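Local atomic coordinates of dihydrofolate reductase (Moritella profunda, PDB entry 3IA4), a protein that probably reduces 7,8-dihydrofolate to tetrahydrofolate with NADPH, supplying the folate coenzyme used in glycine, purine and DNA precursor synthesis. Residues 6-11 and 113-118. Sequence-based numbering, arbitrary orientation.
Sequences IAALAN and YLTHIE. With MTX (methotrexate), chain F.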
ATOM      1  N   ILE A   6       0.791   2.149   2.919  1.00  9.99           N
ATOM      2  CA  ILE A   6       1.072   0.766   3.393  1.00  9.38           C
ATOM      3  C   ILE A   6       1.645   0.032   2.199  1.00  9.11           C
ATOM      4  O   ILE A   6       1.092   0.103   1.101  1.00  8.87           O
ATOM      5  CB  ILE A   6      -0.172   0.035   3.973  1.00  8.86           C
ATOM      6  CG1 ILE A   6       0.256  -1.389   4.358  1.00  9.85           C
ATOM      7  CG2 ILE A   6      -1.320   0.015   2.941  1.00  8.61           C
ATOM      8  CD1 ILE A   6      -0.788  -2.146   5.307  1.00 11.18           C
ATOM      9  N   ALA A   7       2.769  -0.666   2.409  1.00  7.73           N
ATOM     10  CA  ALA A   7       3.418  -1.411   1.321  1.00  7.92           C
ATOM     11  C   ALA A   7       4.245  -2.539   1.870  1.00  6.71           C
ATOM     12  O   ALA A   7       4.693  -2.453   3.026  1.00  9.64           O
ATOM     13  CB  ALA A   7       4.403  -0.434   0.573  1.00  9.40           C
ATOM     14  N   ALA A   8       4.494  -3.557   1.039  1.00  9.26           N
ATOM     15  CA  ALA A   8       5.410  -4.637   1.431  1.00  9.68           C
ATOM     16  C   ALA A   8       6.644  -4.555   0.490  1.00  8.83           C
ATOM     17  O   ALA A   8       6.503  -4.587  -0.733  1.00  8.58           O
ATOM     18  CB  ALA A   8       4.734  -5.993   1.250  1.00 10.22           C
ATOM     19  N   LEU A   9       7.811  -4.411   1.102  1.00  9.25           N
ATOM     20  CA  LEU A   9       9.083  -4.203   0.338  1.00  9.89           C
ATOM     21  C   LEU A   9      10.005  -5.394   0.493  1.00  9.24           C
ATOM     22  O   LEU A   9      10.384  -5.743   1.612  1.00  9.76           O
ATOM     23  CB  LEU A   9       9.869  -3.022   0.860  1.00  9.62           C
ATOM     24  CG  LEU A   9       9.425  -1.563   0.502  1.00 10.90           C
ATOM     25  CD1 LEU A   9       7.927  -1.334   0.844  1.00  9.27           C
ATOM     26  CD2 LEU A   9      10.387  -0.586   1.277  1.00 10.52           C
ATOM     27  N   ALA A  10      10.436  -5.963  -0.620  1.00  9.30           N
ATOM     28  CA  ALA A  10      11.590  -6.867  -0.541  1.00 10.93           C
ATOM     29  C   ALA A  10      12.878  -6.015  -0.508  1.00 11.65           C
ATOM     30  O   ALA A  10      12.831  -4.769  -0.427  1.00 11.03           O
ATOM     31  CB  ALA A  10      11.563  -7.805  -1.713  1.00 10.82           C
ATOM     32  N   ASN A  11      14.045  -6.663  -0.596  1.00 10.79           N
ATOM     33  CA  ASN A  11      15.296  -5.902  -0.533  1.00 13.51           C
ATOM     34  C   ASN A  11      15.345  -4.869  -1.668  1.00 10.38           C
ATOM     35  O   ASN A  11      14.769  -5.093  -2.735  1.00 10.86           O
ATOM     36  CB  ASN A  11      16.486  -6.856  -0.652  1.00 14.12           C
ATOM     37  CG  ASN A  11      16.658  -7.730   0.598  1.00 18.44           C
ATOM     38  OD1 ASN A  11      16.151  -7.403   1.663  1.00 20.14           O
ATOM     39  ND2 ASN A  11      17.427  -8.818   0.475  1.00 18.79           N
ATOM     40  N   TYR A 113       3.208   2.233   6.795  1.00 10.20           N
ATOM     41  CA  TYR A 113       3.064   0.907   7.362  1.00 10.06           C
ATOM     42  C   TYR A 113       3.887   0.009   6.449  1.00  8.90           C
ATOM     43  O   TYR A 113       3.446  -0.369   5.367  1.00  9.38           O
ATOM     44  CB  TYR A 113       1.596   0.440   7.278  1.00 10.65           C
ATOM     45  CG  TYR A 113       0.614   1.148   8.213  1.00 11.82           C
ATOM     46  CD1 TYR A 113      -0.192   0.380   9.045  1.00 16.32           C
ATOM     47  CD2 TYR A 113       0.432   2.533   8.199  1.00 12.50           C
ATOM     48  CE1 TYR A 113      -1.133   0.957   9.841  1.00 17.27           C
ATOM     49  CE2 TYR A 113      -0.534   3.144   9.054  1.00 13.11           C
ATOM     50  CZ  TYR A 113      -1.319   2.308   9.836  1.00 15.00           C
ATOM     51  OH  TYR A 113      -2.241   2.874  10.703  1.00 17.68           O
ATOM     52  N   LEU A 114       5.111  -0.309   6.846  1.00  9.34           N
ATOM     53  CA  LEU A 114       5.986  -1.080   5.979  1.00 10.15           C
ATOM     54  C   LEU A 114       6.146  -2.518   6.457  1.00 11.62           C
ATOM     55  O   LEU A 114       6.509  -2.785   7.592  1.00 12.27           O
ATOM     56  CB  LEU A 114       7.391  -0.445   5.936  1.00 10.18           C
ATOM     57  CG  LEU A 114       7.427   1.029   5.443  1.00 10.15           C
ATOM     58  CD1 LEU A 114       8.828   1.564   5.305  1.00 12.78           C
ATOM     59  CD2 LEU A 114       6.700   1.148   4.078  1.00 11.30           C
ATOM     60  N   THR A 115       5.989  -3.430   5.540  1.00 10.50           N
ATOM     61  CA  THR A 115       6.449  -4.799   5.803  1.00 11.07           C
ATOM     62  C   THR A 115       7.765  -4.961   5.048  1.00 14.07           C
ATOM     63  O   THR A 115       7.845  -4.567   3.880  1.00 15.29           O
ATOM     64  CB  THR A 115       5.428  -5.729   5.197  1.00  9.87           C
ATOM     65  OG1 THR A 115       4.206  -5.581   5.940  1.00 11.16           O
ATOM     66  CG2 THR A 115       5.898  -7.213   5.285  1.00 13.19           C
ATOM     67  N   HIS A 116       8.818  -5.419   5.730  1.00  9.78           N
ATOM     68  CA  HIS A 116      10.056  -5.723   5.039  1.00  8.87           C
ATOM     69  C   HIS A 116      10.178  -7.210   4.949  1.00 11.62           C
ATOM     70  O   HIS A 116      10.157  -7.898   5.985  1.00 11.75           O
ATOM     71  CB  HIS A 116      11.217  -5.166   5.861  1.00 11.89           C
ATOM     72  CG  HIS A 116      11.130  -3.694   6.058  1.00 10.53           C
ATOM     73  ND1 HIS A 116      11.627  -2.798   5.129  1.00 14.91           N
ATOM     74  CD2 HIS A 116      10.640  -2.957   7.081  1.00 12.94           C
ATOM     75  CE1 HIS A 116      11.433  -1.563   5.574  1.00 14.30           C
ATOM     76  NE2 HIS A 116      10.825  -1.633   6.745  1.00 15.72           N
ATOM     77  N   ILE A 117      10.326  -7.701   3.706  1.00 10.29           N
ATOM     78  CA  ILE A 117      10.560  -9.141   3.453  1.00 10.15           C
ATOM     79  C   ILE A 117      12.029  -9.464   3.194  1.00 13.70           C
ATOM     80  O   ILE A 117      12.693  -8.779   2.403  1.00 10.76           O
ATOM     81  CB  ILE A 117       9.720  -9.548   2.216  1.00  8.33           C
ATOM     82  CG1 ILE A 117       8.268  -9.138   2.446  1.00 10.68           C
ATOM     83  CG2 ILE A 117       9.903 -11.071   1.913  1.00 10.57           C
ATOM     84  CD1 ILE A 117       7.375  -9.299   1.163  1.00 11.92           C
ATOM     85  N   GLU A 118      12.569 -10.498   3.854  1.00 12.35           N
ATOM     86  CA  GLU A 118      13.974 -10.815   3.663  1.00 12.67           C
ATOM     87  C   GLU A 118      14.137 -11.635   2.397  1.00 15.64           C
ATOM     88  O   GLU A 118      14.215 -12.882   2.447  1.00 16.14           O
ATOM     89  CB  GLU A 118      14.527 -11.574   4.868  1.00 17.05           C
ATOM     90  CG  GLU A 118      14.527 -10.751   6.132  1.00 20.43           C
ATOM     91  CD  GLU A 118      15.217 -11.477   7.307  1.00 26.06           C
ATOM     92  OE1 GLU A 118      16.008 -12.436   7.057  1.00 30.13           O
ATOM     93  OE2 GLU A 118      14.947 -11.068   8.458  1.00 29.00           O
TER
HETATM   94  N1  MTX F 164       0.902  -5.796   1.480  1.00 10.81           N
HETATM   95  C2  MTX F 164       1.179  -4.641   2.122  1.00  8.12           C
HETATM   96  NA2 MTX F 164       1.849  -4.728   3.287  1.00  9.73           N
HETATM   97  N3  MTX F 164       0.780  -3.440   1.609  1.00  8.82           N
HETATM   98  C4  MTX F 164       0.078  -3.371   0.437  1.00  8.50           C
HETATM   99  NA4 MTX F 164      -0.250  -2.191  -0.031  1.00  8.39           N
HETATM  100  C4A MTX F 164      -0.237  -4.531  -0.198  1.00 11.14           C
HETATM  101  N5  MTX F 164      -0.984  -4.480  -1.353  1.00 12.63           N
HETATM  102  C6  MTX F 164      -1.286  -5.653  -1.996  1.00 16.12           C
HETATM  103  C7  MTX F 164      -0.903  -6.902  -1.510  1.00 16.40           C
HETATM  104  N8  MTX F 164      -0.167  -6.951  -0.317  1.00 16.22           N
HETATM  105  C8A MTX F 164       0.159  -5.754   0.312  1.00 12.62           C
HETATM  106  C9  MTX F 164      -2.085  -5.540  -3.289  1.00 18.05           C
HETATM  107  N10 MTX F 164      -2.610  -6.821  -3.760  1.00 17.16           N
HETATM  108  CM  MTX F 164      -2.056  -7.333  -5.037  1.00 23.53           C
HETATM  109  C11 MTX F 164      -5.634  -8.894  -1.701  1.00 17.48           C
HETATM  110  C12 MTX F 164      -5.090  -9.428  -2.861  1.00 20.13           C
HETATM  111  C13 MTX F 164      -4.107  -8.748  -3.552  1.00 20.34           C
HETATM  112  C14 MTX F 164      -3.636  -7.531  -3.059  1.00 19.97           C
HETATM  113  C15 MTX F 164      -4.184  -7.033  -1.879  1.00 18.40           C
HETATM  114  C16 MTX F 164      -5.224  -7.644  -1.233  1.00 20.82           C
HETATM  115  C   MTX F 164      -6.638  -9.597  -0.892  1.00 24.75           C
HETATM  116  O   MTX F 164      -7.494 -10.530  -1.455  1.00 24.98           O
HETATM  117  N   MTX F 164      -6.634  -9.317   0.409  1.00 21.90           N
HETATM  118  CA  MTX F 164      -7.624  -9.784   1.337  1.00 23.72           C
HETATM  119  CT  MTX F 164      -8.159  -8.608   2.125  1.00 21.41           C
HETATM  120  O1  MTX F 164      -7.406  -7.610   2.332  1.00 19.03           O
HETATM  121  O2  MTX F 164      -9.326  -8.659   2.587  1.00 21.97           O
HETATM  122  CB  MTX F 164      -7.044 -10.780   2.349  1.00 24.85           C
HETATM  123  CG  MTX F 164      -6.518 -12.037   1.659  1.00 27.56           C
HETATM  124  CD  MTX F 164      -7.602 -12.910   1.018  1.00 34.36           C
HETATM  125  OE1 MTX F 164      -7.308 -13.998   0.443  1.00 40.21           O
HETATM  126  OE2 MTX F 164      -8.805 -12.576   1.041  1.00 35.22           O
HETATM  127  O   HOH W   1      12.712  -4.187   2.810  1.00 15.58           O
HETATM  128  O   HOH W   2      14.108  -6.334   3.064  1.00 19.94           O
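Ile-6 and Tyr-113 lie side by side in a parallel pairing of strands 2-9 and 111-117, neighbours in the mixed sheet of the dihydrofolate reductase fold, and methotrexate sits on one face of it. Segments 6-9 and 113-117 run 11° from parallel, zipped by four backbone hydrogen bonds: Ala-7 gives its N to Tyr-113 O and takes Thr-115 N on its own O, and Leu-9 repeats the pattern with Thr-115 O and Ile-117 N.

On the face carrying Ile-6, Ala-8, Tyr-113 and Thr-115, bumps and hollows alternate. CG1 of Ile-6, anti to the backbone N (chi1 177°), lies against Tyr-113 CB at 3.7 Å, while the tyrosine ring swings away and its OH bonds to Glu-92. The same CG1, 3.5 Å from N3 of methotrexate, is wedged between the pteridine and Tyr-113 CB. NA4 of methotrexate donates to Ile-6 O at 2.9 Å (159°). Cutting the Ile-6 side chain back to an alanine would probably leave a gap there, with the drug's ring less firmly supported. Ala-8 is the shallow hollow: its short CB, with Ile-117 CD1 beside it, leaves room for the diaminopyrimidine, 3.8 Å from N1 of methotrexate, and its backbone N bonds to NADPH. Thr-115 OG1 stands 3.6 Å from NA2 of methotrexate and hydrogen-bonds to Glu-28, which also binds the drug.

The opposite face carries Ala-7, Leu-9, Leu-114 and His-116. Leu-9 CD1 folds back along its own strand to meet Leu-114 CD2 at 4.3 Å, beside the Ala-7 methyl. Farther along, a water joins Leu-9 O to His-116 ND1, at the imidazole edge and in its plane. Past Ile-117 N, where Asn-11 ND2 bonds to Thr-120, a second water bridges Asn-11 OD1 (2.7 Å) and Ile-117 O (2.9 Å).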